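Exonuclease mut-7 homolog (PDB 7JW2) probably trims the 3' ends of AGO1-bound microRNAs as a magnesium-dependent 3'-5' exoribonuclease, this chain being its exonuclease domain. Local coordinates at residues A[38-42]-A[170-174]; A[49-53]-A[64-68]. One frame throughout, in Å; residues are numbered along the deposited sequence.

Contact 1: A[38-42]-A[170-174]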
ATOM      1  N   SER A  38       5.147  -0.025  20.546  1.00 14.38           N
ATOM      2  CA  SER A  38       3.890  -0.761  20.526  1.00 13.67           C
ATOM      3  C   SER A  38       3.236  -0.696  21.893  1.00 14.37           C
ATOM      4  O   SER A  38       3.894  -0.445  22.909  1.00 16.34           O
ATOM      5  CB  SER A  38       4.097  -2.215  20.088  1.00 15.65           C
ATOM      6  OG  SER A  38       4.897  -2.935  21.000  1.00 19.30           O
ATOM      7  N   GLU A  39       1.919  -0.915  21.893  1.00 13.79           N
ATOM      8  CA  GLU A  39       1.139  -0.997  23.117  1.00 14.77           C
ATOM      9  C   GLU A  39       0.372  -2.310  23.129  1.00 15.19           C
ATOM     10  O   GLU A  39      -0.170  -2.740  22.106  1.00 16.03           O
ATOM     11  CB  GLU A  39       0.152   0.183  23.271  1.00 15.35           C
ATOM     12  CG  GLU A  39       0.746   1.584  23.087  1.00 15.62           C
ATOM     13  CD  GLU A  39       1.935   1.859  23.979  1.00 16.71           C
ATOM     14  OE1 GLU A  39       2.820   2.643  23.558  1.00 17.40           O
ATOM     15  OE2 GLU A  39       2.002   1.301  25.104  1.00 20.16           O
ATOM     16  N   TRP A  40       0.278  -2.909  24.316  1.00 18.15           N
ATOM     17  CA  TRP A  40      -0.271  -4.245  24.476  1.00 17.88           C
ATOM     18  C   TRP A  40      -1.478  -4.215  25.400  1.00 19.86           C
ATOM     19  O   TRP A  40      -1.559  -3.383  26.306  1.00 22.44           O
ATOM     20  CB  TRP A  40       0.804  -5.183  25.029  1.00 19.19           C
ATOM     21  CG  TRP A  40       1.923  -5.370  24.047  1.00 19.29           C
ATOM     22  CD1 TRP A  40       2.903  -4.474  23.741  1.00 19.45           C
ATOM     23  CD2 TRP A  40       2.145  -6.512  23.220  1.00 19.32           C
ATOM     24  NE1 TRP A  40       3.736  -4.998  22.777  1.00 19.68           N
ATOM     25  CE2 TRP A  40       3.285  -6.245  22.438  1.00 19.47           C
ATOM     26  CE3 TRP A  40       1.493  -7.741  23.070  1.00 20.83           C
ATOM     27  CZ2 TRP A  40       3.791  -7.160  21.524  1.00 22.08           C
ATOM     28  CZ3 TRP A  40       1.990  -8.645  22.160  1.00 21.14           C
ATOM     29  CH2 TRP A  40       3.131  -8.349  21.396  1.00 20.21           C
ATOM     30  N   LYS A  41      -2.415  -5.118  25.143  1.00 19.38           N
ATOM     31  CA  LYS A  41      -3.543  -5.274  26.050  1.00 22.61           C
ATOM     32  C   LYS A  41      -3.041  -5.682  27.432  1.00 25.69           C
ATOM     33  O   LYS A  41      -2.125  -6.504  27.539  1.00 25.54           O
ATOM     34  CB  LYS A  41      -4.494  -6.340  25.522  1.00 20.10           C
ATOM     35  CG  LYS A  41      -5.113  -6.074  24.174  1.00 20.81           C
ATOM     36  CD  LYS A  41      -6.141  -7.165  23.905  1.00 27.56           C
ATOM     37  CE  LYS A  41      -6.784  -7.036  22.545  1.00 30.15           C
ATOM     38  NZ  LYS A  41      -7.934  -7.988  22.439  1.00 28.40           N
ATOM     39  N   PRO A  42      -3.608  -5.137  28.512  1.00 27.43           N
ATOM     40  CA  PRO A  42      -3.299  -5.674  29.843  1.00 28.11           C
ATOM     41  C   PRO A  42      -3.588  -7.168  29.880  1.00 26.97           C
ATOM     42  O   PRO A  42      -4.524  -7.652  29.247  1.00 26.78           O
ATOM     43  CB  PRO A  42      -4.232  -4.891  30.772  1.00 25.25           C
ATOM     44  CG  PRO A  42      -4.515  -3.620  30.054  1.00 24.88           C
ATOM     45  CD  PRO A  42      -4.474  -3.946  28.573  1.00 21.03           C
ATOM     46  N   SER A 170      -2.205   2.184  31.012  1.00 16.69           N
ATOM     47  CA  SER A 170      -3.636   2.390  30.845  1.00 15.92           C
ATOM     48  C   SER A 170      -4.271   1.183  30.153  1.00 15.35           C
ATOM     49  O   SER A 170      -3.599   0.224  29.751  1.00 15.11           O
ATOM     50  CB  SER A 170      -3.898   3.667  30.061  1.00 16.37           C
ATOM     51  OG  SER A 170      -3.404   3.526  28.734  1.00 16.12           O
ATOM     52  N   ASN A 171      -5.599   1.224  30.007  1.00 13.75           N
ATOM     53  CA  ASN A 171      -6.321   0.089  29.448  1.00 13.84           C
ATOM     54  C   ASN A 171      -6.255   0.191  27.934  1.00 15.69           C
ATOM     55  O   ASN A 171      -7.106   0.802  27.287  1.00 15.10           O
ATOM     56  CB  ASN A 171      -7.760   0.069  29.948  1.00 14.63           C
ATOM     57  CG  ASN A 171      -8.536  -1.084  29.381  1.00 19.13           C
ATOM     58  OD1 ASN A 171      -8.010  -1.889  28.618  1.00 17.92           O
ATOM     59  ND2 ASN A 171      -9.803  -1.170  29.741  1.00 18.15           N
ATOM     60  N   TRP A 172      -5.219  -0.432  27.358  1.00 13.89           N
ATOM     61  CA  TRP A 172      -5.041  -0.381  25.909  1.00 14.99           C
ATOM     62  C   TRP A 172      -6.049  -1.227  25.138  1.00 15.60           C
ATOM     63  O   TRP A 172      -6.076  -1.151  23.899  1.00 16.00           O
ATOM     64  CB  TRP A 172      -3.607  -0.801  25.556  1.00 14.64           C
ATOM     65  CG  TRP A 172      -2.597   0.208  26.029  1.00 13.17           C
ATOM     66  CD1 TRP A 172      -1.740   0.083  27.090  1.00 14.41           C
ATOM     67  CD2 TRP A 172      -2.400   1.521  25.503  1.00 12.45           C
ATOM     68  NE1 TRP A 172      -1.001   1.242  27.249  1.00 16.32           N
ATOM     69  CE2 TRP A 172      -1.373   2.131  26.273  1.00 14.77           C
ATOM     70  CE3 TRP A 172      -2.952   2.230  24.429  1.00 14.46           C
ATOM     71  CZ2 TRP A 172      -0.925   3.427  26.031  1.00 13.45           C
ATOM     72  CZ3 TRP A 172      -2.483   3.524  24.174  1.00 14.88           C
ATOM     73  CH2 TRP A 172      -1.486   4.107  24.979  1.00 15.21           C
ATOM     74  N   ALA A 173      -6.902  -1.990  25.821  1.00 15.43           N
ATOM     75  CA  ALA A 173      -7.919  -2.780  25.141  1.00 17.88           C
ATOM     76  C   ALA A 173      -9.232  -2.030  24.964  1.00 18.12           C
ATOM     77  O   ALA A 173     -10.089  -2.491  24.205  1.00 20.89           O
ATOM     78  CB  ALA A 173      -8.173  -4.085  25.907  1.00 18.54           C
ATOM     79  N   GLN A 174      -9.410  -0.894  25.632  1.00 17.14           N
ATOM     80  CA  GLN A 174     -10.669  -0.177  25.488  1.00 19.02           C
ATOM     81  C   GLN A 174     -10.743   0.516  24.128  1.00 19.81           C
ATOM     82  O   GLN A 174      -9.731   0.966  23.578  1.00 18.27           O
ATOM     83  CB  GLN A 174     -10.851   0.818  26.630  1.00 20.15           C
ATOM     84  CG  GLN A 174     -10.132   2.136  26.467  1.00 18.20           C
ATOM     85  CD  GLN A 174     -10.077   2.914  27.773  1.00 23.97           C
ATOM     86  OE1 GLN A 174     -10.823   2.624  28.705  1.00 27.65           O
ATOM     87  NE2 GLN A 174      -9.182   3.890  27.855  1.00 23.41           N
TER
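Glu39 lays its aliphatic chain over one face of the Trp172 indole, so that the loop before helix 179-205 packs onto strand 33-40, inside the mixed sheet of the RNase H-like 3'-5' exonuclease domain. Glu39 CG stands 3.6 Å from the centroid of the six-membered ring of Trp172 and only 3° off the ring normal, a CH-pi contact placed squarely over the face. Glu39 CB covers the ring fusion, 3.6 Å from Trp172 CD2. A bend at chi2 (-54°) then folds the side chain back across the indole, and the carboxylate lies above the ring with the two planes 29° apart. Glu39 OE2 comes 3.7 Å from Trp172 NE1, but that nitrogen donates to Gln168 O. From the opposite face the hydroxyl oxygen OG of Ser170, held by Asn167 and Gln181, sits 3.4 Å above the Trp172 ring plane, toward the rim.

At the root of the indole the backbone takes over: Trp40 O approaches Trp172 CB to 3.4 Å. The Trp40 side chain itself packs against helix 96-106. Farther along, Pro42 CD lies 3.8 Å from Trp172 N, and Lys41 CG rests against the methyl of Ala173 before its extended chain carries NZ to a salt bridge with Glu49. The receiving loop is shaped by a type I turn from Asn171 to Gln174 and by an Asx turn, in which Asn171 OD1 accepts from Ala173 N at 3.0 Å, the donor lying above the carbonyl plane.

Methylene groups and the indole face thus supply the van der Waals cohesion between strand and loop, whereas Glu39 OE1, Lys41 NZ and Trp172 NE1 bond to Gln54, Glu49 and Gln168 outside the contact, bonds consistent with the observed tilt of carboxylate against indole.

Contact 2: A[49-53]-A[64-68]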
ATOM      1  N   GLU A  49      -1.588  -9.914  23.603  1.00 23.28           N
ATOM      2  CA  GLU A  49      -2.259  -9.458  22.392  1.00 21.72           C
ATOM      3  C   GLU A  49      -1.897  -8.001  22.149  1.00 20.44           C
ATOM      4  O   GLU A  49      -1.915  -7.198  23.083  1.00 21.27           O
ATOM      5  CB  GLU A  49      -3.780  -9.603  22.511  1.00 27.25           C
ATOM      6  CG  GLU A  49      -4.286 -11.018  22.331  1.00 33.20           C
ATOM      7  CD  GLU A  49      -5.792 -11.065  22.203  1.00 33.05           C
ATOM      8  OE1 GLU A  49      -6.298 -11.716  21.264  1.00 42.01           O
ATOM      9  OE2 GLU A  49      -6.465 -10.437  23.044  1.00 38.75           O
ATOM     10  N   VAL A  50      -1.551  -7.671  20.896  1.00 18.86           N
ATOM     11  CA  VAL A  50      -1.174  -6.307  20.531  1.00 17.70           C
ATOM     12  C   VAL A  50      -2.409  -5.425  20.421  1.00 15.51           C
ATOM     13  O   VAL A  50      -3.420  -5.813  19.817  1.00 19.00           O
ATOM     14  CB  VAL A  50      -0.405  -6.295  19.197  1.00 17.44           C
ATOM     15  CG1 VAL A  50       0.111  -4.876  18.889  1.00 19.07           C
ATOM     16  CG2 VAL A  50       0.748  -7.267  19.243  1.00 21.99           C
ATOM     17  N   SER A  51      -2.314  -4.207  20.964  1.00 14.12           N
ATOM     18  CA  SER A  51      -3.330  -3.185  20.740  1.00 14.47           C
ATOM     19  C   SER A  51      -2.938  -2.221  19.625  1.00 14.14           C
ATOM     20  O   SER A  51      -3.705  -2.030  18.676  1.00 14.20           O
ATOM     21  CB  SER A  51      -3.602  -2.417  22.047  1.00 15.67           C
ATOM     22  OG  SER A  51      -4.429  -1.292  21.808  1.00 15.74           O
ATOM     23  N   LEU A  52      -1.746  -1.623  19.724  1.00 13.95           N
ATOM     24  CA  LEU A  52      -1.253  -0.634  18.774  1.00 13.06           C
ATOM     25  C   LEU A  52       0.179  -0.963  18.398  1.00 12.60           C
ATOM     26  O   LEU A  52       0.936  -1.477  19.219  1.00 13.25           O
ATOM     27  CB  LEU A  52      -1.263   0.792  19.358  1.00 14.41           C
ATOM     28  CG  LEU A  52      -2.599   1.427  19.742  1.00 15.22           C
ATOM     29  CD1 LEU A  52      -2.335   2.800  20.345  1.00 16.23           C
ATOM     30  CD2 LEU A  52      -3.514   1.547  18.538  1.00 16.98           C
ATOM     31  N   ILE A  53       0.536  -0.658  17.146  1.00 11.97           N
ATOM     32  CA  ILE A  53       1.931  -0.528  16.719  1.00 12.76           C
ATOM     33  C   ILE A  53       2.110   0.872  16.154  1.00 11.97           C
ATOM     34  O   ILE A  53       1.326   1.304  15.298  1.00 14.59           O
ATOM     35  CB  ILE A  53       2.313  -1.601  15.688  1.00 13.41           C
ATOM     36  CG1 ILE A  53       2.258  -2.986  16.342  1.00 15.07           C
ATOM     37  CG2 ILE A  53       3.727  -1.331  15.157  1.00 15.49           C
ATOM     38  CD1 ILE A  53       2.330  -4.108  15.339  1.00 18.84           C
ATOM     39  N   ILE A  64      -1.040   1.910  14.111  1.00 13.98           N
ATOM     40  CA  ILE A  64      -1.834   0.806  13.575  1.00 14.35           C
ATOM     41  C   ILE A  64      -2.699   0.242  14.696  1.00 12.51           C
ATOM     42  O   ILE A  64      -2.171  -0.277  15.690  1.00 14.22           O
ATOM     43  CB  ILE A  64      -0.950  -0.300  12.979  1.00 13.11           C
ATOM     44  CG1 ILE A  64       0.043   0.253  11.949  1.00 14.83           C
ATOM     45  CG2 ILE A  64      -1.842  -1.422  12.373  1.00 15.54           C
ATOM     46  CD1 ILE A  64       1.158  -0.743  11.664  1.00 15.99           C
ATOM     47  N   ASP A  65      -4.025   0.327  14.527  1.00 14.53           N
ATOM     48  CA  ASP A  65      -4.974  -0.228  15.496  1.00 15.57           C
ATOM     49  C   ASP A  65      -5.162  -1.697  15.146  1.00 13.46           C
ATOM     50  O   ASP A  65      -5.908  -2.042  14.222  1.00 15.47           O
ATOM     51  CB  ASP A  65      -6.296   0.525  15.481  1.00 15.18           C
ATOM     52  CG  ASP A  65      -7.220   0.073  16.588  1.00 15.86           C
ATOM     53  OD1 ASP A  65      -7.076  -1.077  17.035  1.00 16.49           O
ATOM     54  OD2 ASP A  65      -8.060   0.881  17.014  1.00 19.26           O
ATOM     55  N   VAL A  66      -4.444  -2.564  15.858  1.00 14.05           N
ATOM     56  CA  VAL A  66      -4.458  -3.977  15.513  1.00 14.45           C
ATOM     57  C   VAL A  66      -5.800  -4.594  15.866  1.00 17.66           C
ATOM     58  O   VAL A  66      -6.242  -5.552  15.224  1.00 19.43           O
ATOM     59  CB  VAL A  66      -3.287  -4.690  16.212  1.00 16.06           C
ATOM     60  CG1 VAL A  66      -3.331  -6.190  15.962  1.00 17.93           C
ATOM     61  CG2 VAL A  66      -1.948  -4.098  15.716  1.00 16.31           C
ATOM     62  N   MET A  67      -6.472  -4.052  16.884  1.00 17.68           N
ATOM     63  CA  MET A  67      -7.758  -4.600  17.304  1.00 18.37           C
ATOM     64  C   MET A  67      -8.840  -4.365  16.260  1.00 21.63           C
ATOM     65  O   MET A  67      -9.697  -5.231  16.046  1.00 25.12           O
ATOM     66  CB  MET A  67      -8.167  -3.979  18.639  1.00 18.02           C
ATOM     67  CG  MET A  67      -7.365  -4.489  19.809  1.00 20.48           C
ATOM     68  SD  MET A  67      -7.874  -3.729  21.372  1.00 21.64           S
ATOM     69  CE  MET A  67      -9.539  -4.343  21.517  1.00 22.69           C
ATOM     70  N   VAL A  68      -8.829  -3.208  15.602  1.00 20.79           N
ATOM     71  CA  VAL A  68      -9.913  -2.801  14.709  1.00 19.63           C
ATOM     72  C   VAL A  68      -9.604  -3.108  13.242  1.00 23.03           C
ATOM     73  O   VAL A  68     -10.515  -3.327  12.432  1.00 22.66           O
ATOM     74  CB  VAL A  68     -10.216  -1.302  14.908  1.00 20.64           C
ATOM     75  CG1 VAL A  68     -11.261  -0.805  13.913  1.00 23.41           C
ATOM     76  CG2 VAL A  68     -10.689  -1.041  16.341  1.00 20.13           C
TER
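A beta hairpin of strands 50-56 and 61-65, in the mixed sheet of the RNase H-like exonuclease fold, brings Ile53 against Ile64 as an antiparallel hydrogen-bonded pair. Ile64 N donates to Ile53 O at 2.7 Å, and the return bond from Ile53 N to Ile64 O is 3.1 Å, its donor in the carbonyl plane and on a lone pair. The same Ile64 O also receives a CH...O contact from Leu52 CA at 3.2 Å. Leu52 and Asp65 form the adjoining non-hydrogen-bonded pair; on their face of the sheet Leu52 bends its CD2 branch over the neighbouring strand, to 3.8 Å from Asp65 CA.

Beyond this pair the ladder ends with Val66 N donating to Ser51 O at 3.0 Å, where the second strand gives way to the short, weakly bonded helix 66-69. Ser51 and Leu52 together face Glu39 of the adjacent strand 33-40 as a classic beta bulge. Val66 turns its CB toward the first strand, and its CG2 branch meets Val50 CG1 obliquely at 3.9 Å. Val66 CG2 also lies 4.3 Å from Ile53 CD1. Trp76 of helix 73-84 touches Ile53, Ile64 and Val66, and Phe103 of helix 96-106 touches Val50 and Ile53.

Asp65 marks the switch from strand to helix as the N-cap residue. With CG anti to the backbone N (chi1 -173°), its carboxylate reaches forward over the first turn, while OD2 forms a salt bridge with Arg175. Asp65 OD1 takes the capping bond from Val68 N at 3.1 Å, met from 66° out of the carboxylate plane.

How the contacts relate
From the N terminus the chain runs up strand 33-40, returns antiparallel along strand 50-56, then reverses once more into strand 61-65. Contact 2 closes the short hairpin loop between the last two, with 10 residues between its segments. Contact 1 closes a far longer loop of 127 residues, inside which contact 2 is nested, and ties strand 33-40, in the interior of the sheet, to the loop before helix 179-205. The two meet through neighbouring strands, where Glu39 O lies 2.8 Å from Ser51 N, a probable hydrogen bond. A second probable bond, Ser51 OG to Trp172 O at 2.7 Å, links the hairpin directly to the distant loop, and Met67 packs against Ala173 beside it.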